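Long-range contacts in aminopeptidase C (Lactobacillus rhamnosus, PDB 4K7C), which probably removes amino acids from the N termini of peptides, as a six-subunit cysteine aminopeptidase related to papain and bleomycin hydrolase: residues N77-G82 against V253-D258; K107-Y112 against K206-D211; L145-E150 against L282-G287; Y152-K157 against T247-Y252. All blocks are in the same frame, centred on the assembly; numbering follows the deposited sequence.

Interaction 1. Residues N77-G82 against V253-D258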
loop_
_atom_site.group_PDB
_atom_site.type_symbol
_atom_site.label_atom_id
_atom_site.label_comp_id
_atom_site.label_asym_id
_atom_site.label_seq_id
_atom_site.Cartn_x
_atom_site.Cartn_y
_atom_site.Cartn_z
ATOM N N ASN A 77 -12.069 24.765 19.361
ATOM C CA ASN A 77 -12.037 25.397 18.071
ATOM C C ASN A 77 -12.544 26.836 18.160
ATOM O O ASN A 77 -11.919 27.754 17.643
ATOM C CB ASN A 77 -12.879 24.636 17.016
ATOM C CG ASN A 77 -12.152 23.418 16.441
ATOM O OD1 ASN A 77 -10.921 23.324 16.473
ATOM N ND2 ASN A 77 -12.951 22.465 15.855
ATOM N N THR A 78 -13.638 27.030 18.840
ATOM C CA THR A 78 -14.245 28.381 18.996
ATOM C C THR A 78 -13.218 29.315 19.665
ATOM O O THR A 78 -12.990 30.412 19.177
ATOM C CB THR A 78 -15.594 28.450 19.721
ATOM O OG1 THR A 78 -15.547 28.014 21.076
ATOM C CG2 THR A 78 -16.667 27.593 18.914
HETATM N N MSE A 79 -12.528 28.797 20.655
HETATM C CA MSE A 79 -11.537 29.629 21.443
HETATM C C MSE A 79 -10.316 29.906 20.616
HETATM O O MSE A 79 -9.864 31.030 20.522
HETATM C CB MSE A 79 -11.203 28.780 22.673
HETATM C CG MSE A 79 -12.328 28.762 23.639
HETATM SE SE MSE A 79 -11.909 27.638 25.170
HETATM C CE MSE A 79 -13.726 27.665 25.759
ATOM N N ARG A 80 -9.791 28.880 19.936
ATOM C CA ARG A 80 -8.533 29.039 19.180
ATOM C C ARG A 80 -8.722 29.901 17.954
ATOM O O ARG A 80 -7.749 30.522 17.515
ATOM C CB ARG A 80 -7.929 27.694 18.764
ATOM C CG ARG A 80 -8.550 27.076 17.502
ATOM C CD ARG A 80 -8.202 25.598 17.503
ATOM N NE ARG A 80 -8.750 24.874 16.354
ATOM C CZ ARG A 80 -8.118 24.676 15.208
ATOM N NH1 ARG A 80 -6.847 25.044 15.060
ATOM N NH2 ARG A 80 -8.743 23.997 14.243
ATOM N N HIS A 81 -9.923 29.954 17.386
ATOM C CA HIS A 81 -10.101 30.914 16.245
ATOM C C HIS A 81 -10.010 32.400 16.764
ATOM O O HIS A 81 -9.501 33.272 16.076
ATOM C CB HIS A 81 -11.367 30.637 15.429
ATOM C CG HIS A 81 -11.435 29.255 14.854
ATOM N ND1 HIS A 81 -10.342 28.619 14.300
ATOM C CD2 HIS A 81 -12.462 28.382 14.762
ATOM C CE1 HIS A 81 -10.709 27.405 13.887
ATOM N NE2 HIS A 81 -11.975 27.228 14.194
ATOM N N GLY A 82 -10.507 32.639 17.980
ATOM C CA GLY A 82 -10.306 33.905 18.669
ATOM C C GLY A 82 -8.832 34.252 18.839
ATOM O O GLY A 82 -8.385 35.331 18.446
ATOM N N VAL A 253 -7.432 33.994 25.673
ATOM C CA VAL A 253 -8.828 33.830 25.324
ATOM C C VAL A 253 -9.657 34.936 25.961
ATOM O O VAL A 253 -10.338 35.691 25.258
ATOM C CB VAL A 253 -9.352 32.412 25.713
ATOM C CG1 VAL A 253 -10.788 32.210 25.200
ATOM C CG2 VAL A 253 -8.526 31.333 25.022
ATOM N N GLY A 254 -9.674 35.016 27.284
ATOM C CA GLY A 254 -10.239 36.200 27.920
ATOM C C GLY A 254 -11.758 36.249 28.029
ATOM O O GLY A 254 -12.316 37.303 28.382
ATOM N N TRP A 255 -12.445 35.107 27.816
ATOM C CA TRP A 255 -13.888 35.039 27.933
ATOM C C TRP A 255 -14.359 34.939 29.373
ATOM O O TRP A 255 -13.627 34.503 30.227
ATOM C CB TRP A 255 -14.405 33.810 27.177
ATOM C CG TRP A 255 -14.114 33.779 25.771
ATOM C CD1 TRP A 255 -13.493 34.704 25.042
ATOM C CD2 TRP A 255 -14.454 32.709 24.857
ATOM N NE1 TRP A 255 -13.421 34.318 23.725
ATOM C CE2 TRP A 255 -13.998 33.081 23.599
ATOM C CE3 TRP A 255 -15.105 31.499 25.010
ATOM C CZ2 TRP A 255 -14.154 32.255 22.452
ATOM C CZ3 TRP A 255 -15.271 30.673 23.871
ATOM C CH2 TRP A 255 -14.808 31.088 22.616
ATOM N N ASN A 256 -15.573 35.449 29.588
ATOM C CA ASN A 256 -16.337 35.179 30.769
ATOM C C ASN A 256 -17.315 34.128 30.327
ATOM O O ASN A 256 -18.257 34.414 29.542
ATOM C CB ASN A 256 -17.029 36.430 31.278
ATOM C CG ASN A 256 -17.898 36.143 32.453
ATOM O OD1 ASN A 256 -18.012 35.013 32.935
ATOM N ND2 ASN A 256 -18.540 37.174 32.938
ATOM N N LEU A 257 -17.092 32.946 30.893
ATOM C CA LEU A 257 -17.794 31.737 30.519
ATOM C C LEU A 257 -19.257 31.811 30.930
ATOM O O LEU A 257 -20.109 31.140 30.322
ATOM C CB LEU A 257 -17.088 30.488 31.013
ATOM C CG LEU A 257 -15.772 30.250 30.237
ATOM C CD1 LEU A 257 -14.989 29.153 30.925
ATOM C CD2 LEU A 257 -15.916 29.967 28.747
ATOM N N ASP A 258 -19.584 32.726 31.836
ATOM C CA ASP A 258 -20.976 33.016 32.054
ATOM C C ASP A 258 -21.771 33.622 30.918
ATOM O O ASP A 258 -23.016 33.672 31.036
ATOM C CB ASP A 258 -21.142 34.011 33.264
ATOM C CG ASP A 258 -21.177 33.324 34.577
ATOM O OD1 ASP A 258 -21.784 32.232 34.694
ATOM O OD2 ASP A 258 -20.612 33.917 35.547
#
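Helix 77-82 and the chain leaving helix 245-253 come nearest at Met79 and Val253, whose CA atoms stand 6.3 Å apart; beyond them the backbone breaks helical geometry at Gly254, with positive phi, and runs on extended through Trp255. The CB of Trp255 points toward the helix, and its indole carries the contact. Over one face of the six-membered ring sits CG of Met79, a selenomethionine here, 3.9 Å from the centroid and 29° off the normal, which makes a CH-pi contact. Val253 CG1 lies above the same face nearer the rim, 4.1 Å from Met79 CG. The selenium stands farther off and obliquely, SE to the ring centroid 5.2 Å, in a Met-aromatic contact. Because the Met79 chain is extended beyond CG (chi2 178°), its CE is carried on toward Leu257, 4.4 Å from CD2. Thr78 comes at the ring from another direction: OG1 lies near the ring plane at the edge, 3.5 Å from Trp255 CH2, while its hydrogen bond goes to Ala75 O one turn back in the helix. Asn256 shapes the departing chain, its OD1 accepting from Asp258 N at 3.0 Å in an Asx turn. Helix 70-87 is probably the central helix of the papain-like fold. Around this contact, Met79 and Leu257 both pack on Ile149 of helix 142-152, Thr78 touches Val367 of strand 364-374, and Trp255 meets the ring of Tyr260 on strand 260-264.

Interaction 2. Residues K107-Y112 against K206-D211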
loop_
_atom_site.group_PDB
_atom_site.type_symbol
_atom_site.label_atom_id
_atom_site.label_comp_id
_atom_site.label_asym_id
_atom_site.label_seq_id
_atom_site.Cartn_x
_atom_site.Cartn_y
_atom_site.Cartn_z
ATOM N N LYS A 107 -14.741 13.225 36.022
ATOM C CA LYS A 107 -15.819 12.207 35.860
ATOM C C LYS A 107 -15.699 10.992 36.806
ATOM O O LYS A 107 -16.709 10.451 37.159
ATOM C CB LYS A 107 -15.928 11.765 34.406
ATOM C CG LYS A 107 -16.555 12.758 33.476
ATOM C CD LYS A 107 -16.492 12.283 31.998
ATOM C CE LYS A 107 -17.390 13.123 31.161
ATOM N NZ LYS A 107 -16.967 13.006 29.727
ATOM N N SER A 108 -14.476 10.565 37.152
ATOM C CA SER A 108 -14.213 9.477 38.099
ATOM C C SER A 108 -14.829 9.808 39.487
ATOM O O SER A 108 -15.695 9.081 39.994
ATOM C CB SER A 108 -12.687 9.133 38.136
ATOM O OG SER A 108 -12.126 8.740 36.840
ATOM N N ASN A 109 -14.544 11.006 39.971
ATOM C CA ASN A 109 -15.142 11.561 41.180
ATOM C C ASN A 109 -16.663 11.762 41.091
ATOM O O ASN A 109 -17.402 11.388 42.037
ATOM C CB ASN A 109 -14.498 12.911 41.482
ATOM C CG ASN A 109 -14.896 13.436 42.857
ATOM O OD1 ASN A 109 -14.625 12.738 43.850
ATOM N ND2 ASN A 109 -15.479 14.585 42.912
ATOM N N TYR A 110 -17.101 12.330 39.970
ATOM C CA TYR A 110 -18.542 12.418 39.685
ATOM C C TYR A 110 -19.266 11.097 39.792
ATOM O O TYR A 110 -20.267 11.016 40.496
ATOM C CB TYR A 110 -18.820 13.126 38.332
ATOM C CG TYR A 110 -20.142 13.837 38.277
ATOM C CD1 TYR A 110 -20.213 15.180 38.557
ATOM C CD2 TYR A 110 -21.305 13.199 37.925
ATOM C CE1 TYR A 110 -21.378 15.883 38.504
ATOM C CE2 TYR A 110 -22.507 13.911 37.887
ATOM C CZ TYR A 110 -22.530 15.241 38.201
ATOM O OH TYR A 110 -23.673 16.009 38.162
ATOM N N PHE A 111 -18.704 10.043 39.183
ATOM C CA PHE A 111 -19.245 8.713 39.251
ATOM C C PHE A 111 -19.316 8.200 40.708
ATOM O O PHE A 111 -20.332 7.656 41.130
ATOM C CB PHE A 111 -18.408 7.763 38.374
ATOM C CG PHE A 111 -18.795 6.318 38.514
ATOM C CD1 PHE A 111 -19.845 5.774 37.781
ATOM C CD2 PHE A 111 -18.050 5.493 39.324
ATOM C CE1 PHE A 111 -20.155 4.422 37.941
ATOM C CE2 PHE A 111 -18.359 4.189 39.522
ATOM C CZ PHE A 111 -19.423 3.616 38.803
ATOM N N TYR A 112 -18.250 8.380 41.470
ATOM C CA TYR A 112 -18.237 7.884 42.845
ATOM C C TYR A 112 -19.343 8.590 43.643
ATOM O O TYR A 112 -19.990 7.972 44.509
ATOM C CB TYR A 112 -16.915 8.112 43.501
ATOM C CG TYR A 112 -15.751 7.374 42.914
ATOM C CD1 TYR A 112 -15.869 6.068 42.419
ATOM C CD2 TYR A 112 -14.473 7.957 42.880
ATOM C CE1 TYR A 112 -14.772 5.346 41.937
ATOM C CE2 TYR A 112 -13.364 7.256 42.403
ATOM C CZ TYR A 112 -13.495 5.970 41.879
ATOM O OH TYR A 112 -12.412 5.219 41.380
ATOM N N LYS A 206 -8.294 7.279 48.174
ATOM C CA LYS A 206 -7.357 6.275 47.756
ATOM C C LYS A 206 -7.723 5.859 46.299
ATOM O O LYS A 206 -6.800 5.726 45.479
ATOM C CB LYS A 206 -7.368 5.089 48.721
ATOM C CG LYS A 206 -6.643 3.826 48.240
ATOM C CD LYS A 206 -7.241 2.488 48.743
ATOM C CE LYS A 206 -7.159 1.314 47.715
ATOM N NZ LYS A 206 -8.331 1.213 46.765
HETATM N N MSE A 207 -9.022 5.709 46.034
HETATM C CA MSE A 207 -9.553 5.315 44.672
HETATM C C MSE A 207 -9.133 6.351 43.646
HETATM O O MSE A 207 -8.605 6.006 42.567
HETATM C CB MSE A 207 -11.052 5.209 44.638
HETATM C CG MSE A 207 -11.496 4.053 45.520
HETATM SE SE MSE A 207 -13.446 4.225 45.781
HETATM C CE MSE A 207 -13.403 2.655 46.924
ATOM N N LEU A 208 -9.280 7.604 43.999
ATOM C CA LEU A 208 -8.903 8.735 43.143
ATOM C C LEU A 208 -7.420 8.797 42.909
ATOM O O LEU A 208 -7.023 9.140 41.790
ATOM C CB LEU A 208 -9.451 10.066 43.637
ATOM C CG LEU A 208 -10.974 10.216 43.488
ATOM C CD1 LEU A 208 -11.436 11.457 44.157
ATOM C CD2 LEU A 208 -11.412 10.277 42.071
ATOM N N ALA A 209 -6.588 8.472 43.913
ATOM C CA ALA A 209 -5.126 8.468 43.749
ATOM C C ALA A 209 -4.746 7.473 42.652
ATOM O O ALA A 209 -3.928 7.740 41.850
ATOM C CB ALA A 209 -4.352 8.112 45.006
ATOM N N GLU A 210 -5.360 6.318 42.685
ATOM C CA GLU A 210 -5.166 5.295 41.648
ATOM C C GLU A 210 -5.657 5.777 40.304
ATOM O O GLU A 210 -4.946 5.573 39.334
ATOM C CB GLU A 210 -5.918 4.032 42.066
ATOM C CG GLU A 210 -5.354 3.393 43.324
ATOM C CD GLU A 210 -6.301 2.461 44.069
ATOM O OE1 GLU A 210 -7.537 2.554 43.819
ATOM O OE2 GLU A 210 -5.786 1.620 44.821
ATOM N N ASP A 211 -6.857 6.336 40.212
ATOM C CA ASP A 211 -7.335 6.889 38.966
ATOM C C ASP A 211 -6.403 7.970 38.388
ATOM O O ASP A 211 -6.187 8.026 37.163
ATOM C CB ASP A 211 -8.761 7.445 39.117
ATOM C CG ASP A 211 -9.744 6.415 39.674
ATOM O OD1 ASP A 211 -9.377 5.211 39.608
ATOM O OD2 ASP A 211 -10.857 6.852 40.205
#
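Tyr112 and Asp211 reach for each other across the gap between helical segments 107-112 and 206-211, which run at 151° with a closest axis approach of 10.5 Å. With CG anti to its carbonyl carbon (chi1 -65°), Tyr112 carries its ring out toward the second helix. Its OH is 2.5 Å from Asp211 OD2, near the ring plane at the edge, in a short hydrogen bond; Asp183 OD2, a weak partner, is also within reach of the hydroxyl. Ring and carboxylate are turned only 29° apart. SE of Met207, a selenomethionine, lies over one face in a Met-aromatic contact, 4.3 Å from the Tyr112 centroid, and Ser108 O lies over the other, toward its rim. Leu208 and the ring slide past each other in opposite directions, which sets CD2 of Leu208 against CE2 of Tyr112 at 3.6 Å. The other methyl, Leu208 CD1, lies 3.5 Å from Asn109 OD1, which accepts from Lys204 NZ; Asn109 ND2 bonds to Ala3 O of the second subunit. A phenylalanine in place of Tyr112 would probably leave the buried OD2 of Asp211 without its hydroxyl partner. Helix 170-192 completes the bundle: Lys179 pairs with Asp211 OD1, and Leu180 and Leu187 pack on Tyr112.

Interaction 3. Residues L145-E150 against L282-G287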
loop_
_atom_site.group_PDB
_atom_site.type_symbol
_atom_site.label_atom_id
_atom_site.label_comp_id
_atom_site.label_asym_id
_atom_site.label_seq_id
_atom_site.Cartn_x
_atom_site.Cartn_y
_atom_site.Cartn_z
ATOM N N LEU A 145 -17.649 21.401 29.415
ATOM C CA LEU A 145 -16.334 21.855 28.986
ATOM C C LEU A 145 -16.018 23.178 29.707
ATOM O O LEU A 145 -14.880 23.388 30.188
ATOM C CB LEU A 145 -16.371 22.056 27.475
ATOM C CG LEU A 145 -15.059 22.263 26.711
ATOM C CD1 LEU A 145 -14.588 23.707 26.806
ATOM C CD2 LEU A 145 -14.040 21.246 27.207
ATOM N N SER A 146 -16.985 24.097 29.752
ATOM C CA SER A 146 -16.797 25.310 30.546
ATOM C C SER A 146 -16.372 25.055 31.963
ATOM O O SER A 146 -15.434 25.717 32.450
ATOM C CB SER A 146 -18.046 26.190 30.536
ATOM O OG SER A 146 -18.090 26.736 29.300
ATOM N N ALA A 147 -17.032 24.117 32.626
ATOM C CA ALA A 147 -16.701 23.782 33.981
ATOM C C ALA A 147 -15.220 23.439 34.096
ATOM O O ALA A 147 -14.546 23.835 35.065
ATOM C CB ALA A 147 -17.516 22.617 34.495
ATOM N N LEU A 148 -14.708 22.675 33.109
ATOM C CA LEU A 148 -13.317 22.306 33.108
ATOM C C LEU A 148 -12.399 23.474 32.925
ATOM O O LEU A 148 -11.422 23.571 33.654
ATOM C CB LEU A 148 -13.004 21.232 32.020
ATOM C CG LEU A 148 -13.684 19.889 32.287
ATOM C CD1 LEU A 148 -13.666 19.054 31.014
ATOM C CD2 LEU A 148 -13.005 19.146 33.416
ATOM N N ILE A 149 -12.759 24.402 32.046
ATOM C CA ILE A 149 -11.917 25.533 31.759
ATOM C C ILE A 149 -11.902 26.506 32.939
ATOM O O ILE A 149 -10.864 27.091 33.241
ATOM C CB ILE A 149 -12.336 26.105 30.433
ATOM C CG1 ILE A 149 -11.785 25.124 29.355
ATOM C CG2 ILE A 149 -11.750 27.495 30.161
ATOM C CD1 ILE A 149 -12.096 25.629 28.035
ATOM N N GLU A 150 -13.073 26.669 33.571
ATOM C CA GLU A 150 -13.177 27.507 34.765
ATOM C C GLU A 150 -12.239 26.986 35.840
ATOM O O GLU A 150 -11.590 27.770 36.499
ATOM C CB GLU A 150 -14.611 27.567 35.271
ATOM C CG GLU A 150 -15.413 28.426 34.305
ATOM C CD GLU A 150 -16.870 28.487 34.633
ATOM O OE1 GLU A 150 -17.400 29.602 34.503
ATOM O OE2 GLU A 150 -17.461 27.439 34.970
ATOM N N LEU A 282 -26.314 14.159 35.375
ATOM C CA LEU A 282 -25.395 14.383 34.204
ATOM C C LEU A 282 -24.330 15.487 34.540
ATOM O O LEU A 282 -24.692 16.576 34.999
ATOM C CB LEU A 282 -26.148 14.854 32.955
ATOM C CG LEU A 282 -25.400 15.539 31.811
ATOM C CD1 LEU A 282 -24.574 14.588 31.009
ATOM C CD2 LEU A 282 -26.280 16.341 30.808
ATOM N N GLY A 283 -23.062 15.224 34.270
ATOM C CA GLY A 283 -22.009 16.148 34.749
ATOM C C GLY A 283 -20.619 15.598 34.716
ATOM O O GLY A 283 -20.399 14.461 34.344
ATOM N N ASN A 284 -19.634 16.449 35.040
ATOM C CA ASN A 284 -18.296 15.970 35.283
ATOM C C ASN A 284 -17.684 16.579 36.540
ATOM O O ASN A 284 -16.995 15.894 37.267
ATOM C CB ASN A 284 -17.321 16.254 34.122
ATOM C CG ASN A 284 -17.403 17.669 33.546
ATOM O OD1 ASN A 284 -18.204 18.539 33.952
ATOM N ND2 ASN A 284 -16.633 17.888 32.527
ATOM N N VAL A 285 -17.856 17.880 36.723
ATOM C CA VAL A 285 -17.035 18.549 37.787
ATOM C C VAL A 285 -17.957 18.782 39.011
ATOM O O VAL A 285 -18.803 19.635 38.967
ATOM C CB VAL A 285 -16.481 19.898 37.403
ATOM C CG1 VAL A 285 -15.697 20.521 38.592
ATOM C CG2 VAL A 285 -15.549 19.740 36.174
ATOM N N VAL A 286 -17.794 17.948 40.019
ATOM C CA VAL A 286 -18.545 18.147 41.263
ATOM C C VAL A 286 -18.135 19.503 41.796
ATOM O O VAL A 286 -16.923 19.819 41.966
ATOM C CB VAL A 286 -18.376 17.013 42.311
ATOM C CG1 VAL A 286 -19.031 17.359 43.686
ATOM C CG2 VAL A 286 -18.913 15.692 41.785
ATOM N N GLY A 287 -19.168 20.298 42.108
ATOM C CA GLY A 287 -18.951 21.602 42.616
ATOM C C GLY A 287 -18.892 22.673 41.549
ATOM O O GLY A 287 -18.880 23.847 41.865
#
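Ala147 and Leu148, neighbours on helix 145-150, receive Val285 and Asn284 of the irregular segment 282-287; the backbones are nearest at Ala147 and Val285. The apolar part centres on one methyl, CG2 of Val285, which lies 3.9 Å from Ala147 CB and 3.8 Å from Leu148 CD2 and so bridges the two helix residues. The second kind of contact sets an amide against hydrocarbon: ND2 of Asn284 lies 3.5 Å from Leu148 CD1 and also close to its CG, while OD1 is turned toward Ala147 CB, 4.2 Å away. In the fold, segment 282-287 belongs to the long connection between the antiparallel strands 275-279 and 293-295, so the contact lays a hairpin connection on helix 142-152, which packs in turn through Leu145 and Ile149 on helix 70-87, probably the central helix of the papain-like fold. An alanine at Leu148 would remove both CD methyls and would probably open a gap beside Val285 CG2 and the Asn284 amide. No hydrogen bond spans the two segments, and the amide spends its polar atoms otherwise. With CG placed between the backbone N and the carbonyl carbon (chi1 45°), Asn284 folds OD1 back to accept a weak bond from Val285 N at 2.9 Å. Its ND2 bonds to Asp103 OD1, on helix 96-117, and to Met144 O, just before the helical segment.

Interaction 4. Residues Y152-K157 against T247-Y252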
loop_
_atom_site.group_PDB
_atom_site.type_symbol
_atom_site.label_atom_id
_atom_site.label_comp_id
_atom_site.label_asym_id
_atom_site.label_seq_id
_atom_site.Cartn_x
_atom_site.Cartn_y
_atom_site.Cartn_z
ATOM N N TYR A 152 -9.587 24.688 35.544
ATOM C CA TYR A 152 -8.245 24.267 35.129
ATOM C C TYR A 152 -7.491 25.029 34.071
ATOM O O TYR A 152 -6.271 24.825 33.840
ATOM C CB TYR A 152 -8.277 22.804 34.732
ATOM C CG TYR A 152 -8.641 21.859 35.850
ATOM C CD1 TYR A 152 -7.727 21.585 36.877
ATOM C CD2 TYR A 152 -9.844 21.153 35.852
ATOM C CE1 TYR A 152 -8.031 20.685 37.923
ATOM C CE2 TYR A 152 -10.151 20.226 36.864
ATOM C CZ TYR A 152 -9.285 20.013 37.933
ATOM O OH TYR A 152 -9.559 19.132 38.947
ATOM N N GLY A 153 -8.197 25.918 33.436
ATOM C CA GLY A 153 -7.702 26.703 32.317
ATOM C C GLY A 153 -7.404 25.898 31.089
ATOM O O GLY A 153 -8.117 24.940 30.828
ATOM N N ILE A 154 -6.440 26.319 30.315
ATOM C CA ILE A 154 -6.126 25.646 29.065
ATOM C C ILE A 154 -4.667 25.936 28.749
ATOM O O ILE A 154 -4.052 26.884 29.268
ATOM C CB ILE A 154 -7.130 26.041 27.908
ATOM C CG1 ILE A 154 -7.134 25.003 26.736
ATOM C CG2 ILE A 154 -6.898 27.458 27.370
ATOM C CD1 ILE A 154 -7.367 23.551 27.147
ATOM N N VAL A 155 -4.110 25.121 27.874
ATOM C CA VAL A 155 -2.760 25.264 27.374
ATOM C C VAL A 155 -2.673 25.072 25.835
ATOM O O VAL A 155 -3.534 24.390 25.245
ATOM C CB VAL A 155 -1.770 24.314 28.094
ATOM C CG1 VAL A 155 -1.830 24.516 29.595
ATOM C CG2 VAL A 155 -1.971 22.848 27.728
ATOM N N PRO A 156 -1.643 25.644 25.218
ATOM C CA PRO A 156 -1.320 25.288 23.837
ATOM C C PRO A 156 -1.160 23.782 23.685
ATOM O O PRO A 156 -0.667 23.076 24.528
ATOM C CB PRO A 156 0.018 25.961 23.620
ATOM C CG PRO A 156 0.014 27.121 24.560
ATOM C CD PRO A 156 -0.550 26.484 25.788
ATOM N N LYS A 157 -1.511 23.304 22.510
ATOM C CA LYS A 157 -1.292 21.929 22.147
ATOM C C LYS A 157 0.154 21.466 22.326
ATOM O O LYS A 157 0.401 20.398 22.857
ATOM C CB LYS A 157 -1.832 21.672 20.703
ATOM C CG LYS A 157 -1.937 20.144 20.415
ATOM C CD LYS A 157 -2.172 19.900 18.950
ATOM C CE LYS A 157 -2.319 18.462 18.637
ATOM N NZ LYS A 157 -3.475 17.996 19.477
ATOM N N THR A 247 -3.678 31.579 33.802
ATOM C CA THR A 247 -3.288 32.851 33.220
ATOM C C THR A 247 -3.245 32.866 31.666
ATOM O O THR A 247 -3.552 33.837 31.033
ATOM C CB THR A 247 -1.977 33.421 33.829
ATOM O OG1 THR A 247 -0.914 32.521 33.600
ATOM C CG2 THR A 247 -2.175 33.619 35.294
ATOM N N PHE A 248 -2.851 31.747 31.079
ATOM C CA PHE A 248 -2.913 31.581 29.616
ATOM C C PHE A 248 -4.359 31.760 29.152
ATOM O O PHE A 248 -4.638 32.548 28.250
ATOM C CB PHE A 248 -2.357 30.202 29.229
ATOM C CG PHE A 248 -2.403 29.973 27.767
ATOM C CD1 PHE A 248 -1.415 30.497 26.944
ATOM C CD2 PHE A 248 -3.544 29.399 27.175
ATOM C CE1 PHE A 248 -1.517 30.371 25.556
ATOM C CE2 PHE A 248 -3.616 29.302 25.792
ATOM C CZ PHE A 248 -2.605 29.790 24.989
ATOM N N PHE A 249 -5.297 31.063 29.767
ATOM C CA PHE A 249 -6.677 31.264 29.392
ATOM C C PHE A 249 -7.097 32.730 29.490
ATOM O O PHE A 249 -7.697 33.291 28.551
ATOM C CB PHE A 249 -7.644 30.390 30.162
ATOM C CG PHE A 249 -9.096 30.589 29.730
ATOM C CD1 PHE A 249 -9.595 29.961 28.605
ATOM C CD2 PHE A 249 -9.935 31.478 30.436
ATOM C CE1 PHE A 249 -10.878 30.232 28.173
ATOM C CE2 PHE A 249 -11.255 31.683 30.049
ATOM C CZ PHE A 249 -11.712 31.100 28.913
ATOM N N LYS A 250 -6.846 33.337 30.649
ATOM C CA LYS A 250 -7.259 34.727 30.885
ATOM C C LYS A 250 -6.653 35.685 29.854
ATOM O O LYS A 250 -7.323 36.556 29.372
ATOM C CB LYS A 250 -6.950 35.133 32.350
ATOM C CG LYS A 250 -7.762 34.344 33.395
ATOM C CD LYS A 250 -7.458 34.766 34.857
ATOM C CE LYS A 250 -8.716 34.701 35.723
ATOM N NZ LYS A 250 -8.749 33.355 36.306
ATOM N N LYS A 251 -5.391 35.494 29.468
ATOM C CA LYS A 251 -4.703 36.415 28.556
ATOM C C LYS A 251 -4.986 36.202 27.078
ATOM O O LYS A 251 -5.259 37.180 26.364
ATOM C CB LYS A 251 -3.204 36.397 28.819
ATOM C CG LYS A 251 -2.371 37.259 27.891
ATOM C CD LYS A 251 -0.946 37.418 28.370
ATOM C CE LYS A 251 -0.066 38.119 27.330
ATOM N NZ LYS A 251 1.337 38.153 27.834
ATOM N N TYR A 252 -5.016 34.943 26.657
ATOM C CA TYR A 252 -5.116 34.618 25.234
ATOM C C TYR A 252 -6.541 34.392 24.760
ATOM O O TYR A 252 -6.834 34.666 23.598
ATOM C CB TYR A 252 -4.110 33.460 24.860
ATOM C CG TYR A 252 -2.728 33.874 24.916
ATOM C CD1 TYR A 252 -2.102 34.455 23.778
ATOM C CD2 TYR A 252 -1.972 33.747 26.099
ATOM C CE1 TYR A 252 -0.772 34.885 23.858
ATOM C CE2 TYR A 252 -0.629 34.178 26.181
ATOM C CZ TYR A 252 -0.051 34.763 25.056
ATOM O OH TYR A 252 1.276 35.228 25.087
#
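Phe248 leaves helix 247-252 toward the irregular segment 152-157 and meets its chain from root to tip. At the root, Phe248 CB lies 3.7 Å from Ile154 O. Further out, Phe248 CD2 approaches Ile154 O to 3.3 Å from an oblique direction, and it also touches Ile154 CG2 at 3.9 Å. Phe248 CE2 keeps near this methyl, 4.1 Å from Ile154 CG2, before the far end of the ring passes to Pro156: Phe248 CE1 is 3.7 Å from Pro156 CG, and CZ lies close to the same atom. Pro156 CD stands almost squarely over the ring, 4.0 Å from the Phe248 centroid and 11° off the normal, a CH-pi contact; Tyr252 CB lies over the opposite face, toward its rim. With CG anti to the backbone N (chi1 180°), Phe248 directs its ring toward Ile154 and Pro156. Ile154 CG2 serves a second ring as well, meeting the edge of Phe249 at CD1, 3.9 Å away. Gly153, with positive phi, passes its CA 4.3 Å from Phe249 CB. The contact thus joins the loop after helix 142-152 to helix 245-253, where Ile154 is backbone hydrogen-bonded to Pro245 at the helix start; Phe228 of strand 226-231 adds an edge-to-face contact to Phe248. Across the two segments there is no hydrogen bond or ion pair: apart from the carbonyl oxygen of Ile154 set against the ring, the contact is almost wholly apolar, so its fit rests on shape, with Pro156 CD over a ring face and one isoleucine methyl shared by two phenylalanines.

In the fold
From the N terminus, helix 70-87 opens interaction 1, helix 96-117 interaction 2, and helix 142-152 with the chain after it interactions 3 and 4. Interaction 2 closes first, at helix 197-219; then interaction 4 on helix 245-253, interaction 1 just beyond, and interaction 3 last. The loop of interaction 1 encloses 2 and 4, and that of 3 encloses 4, whereas 1 crosses 3, and 2 crosses 3 and 4. Helices 96-117 and 197-219 are thus joined, through connection 282-287 (by Tyr110) and helix 142-152, to helix 70-87 and the loop before strand 260-264; Ile149 touches Met79, Leu257 and Phe249. Interactions 2 and 3, and Tyr152 of interaction 4, also touch the second subunit.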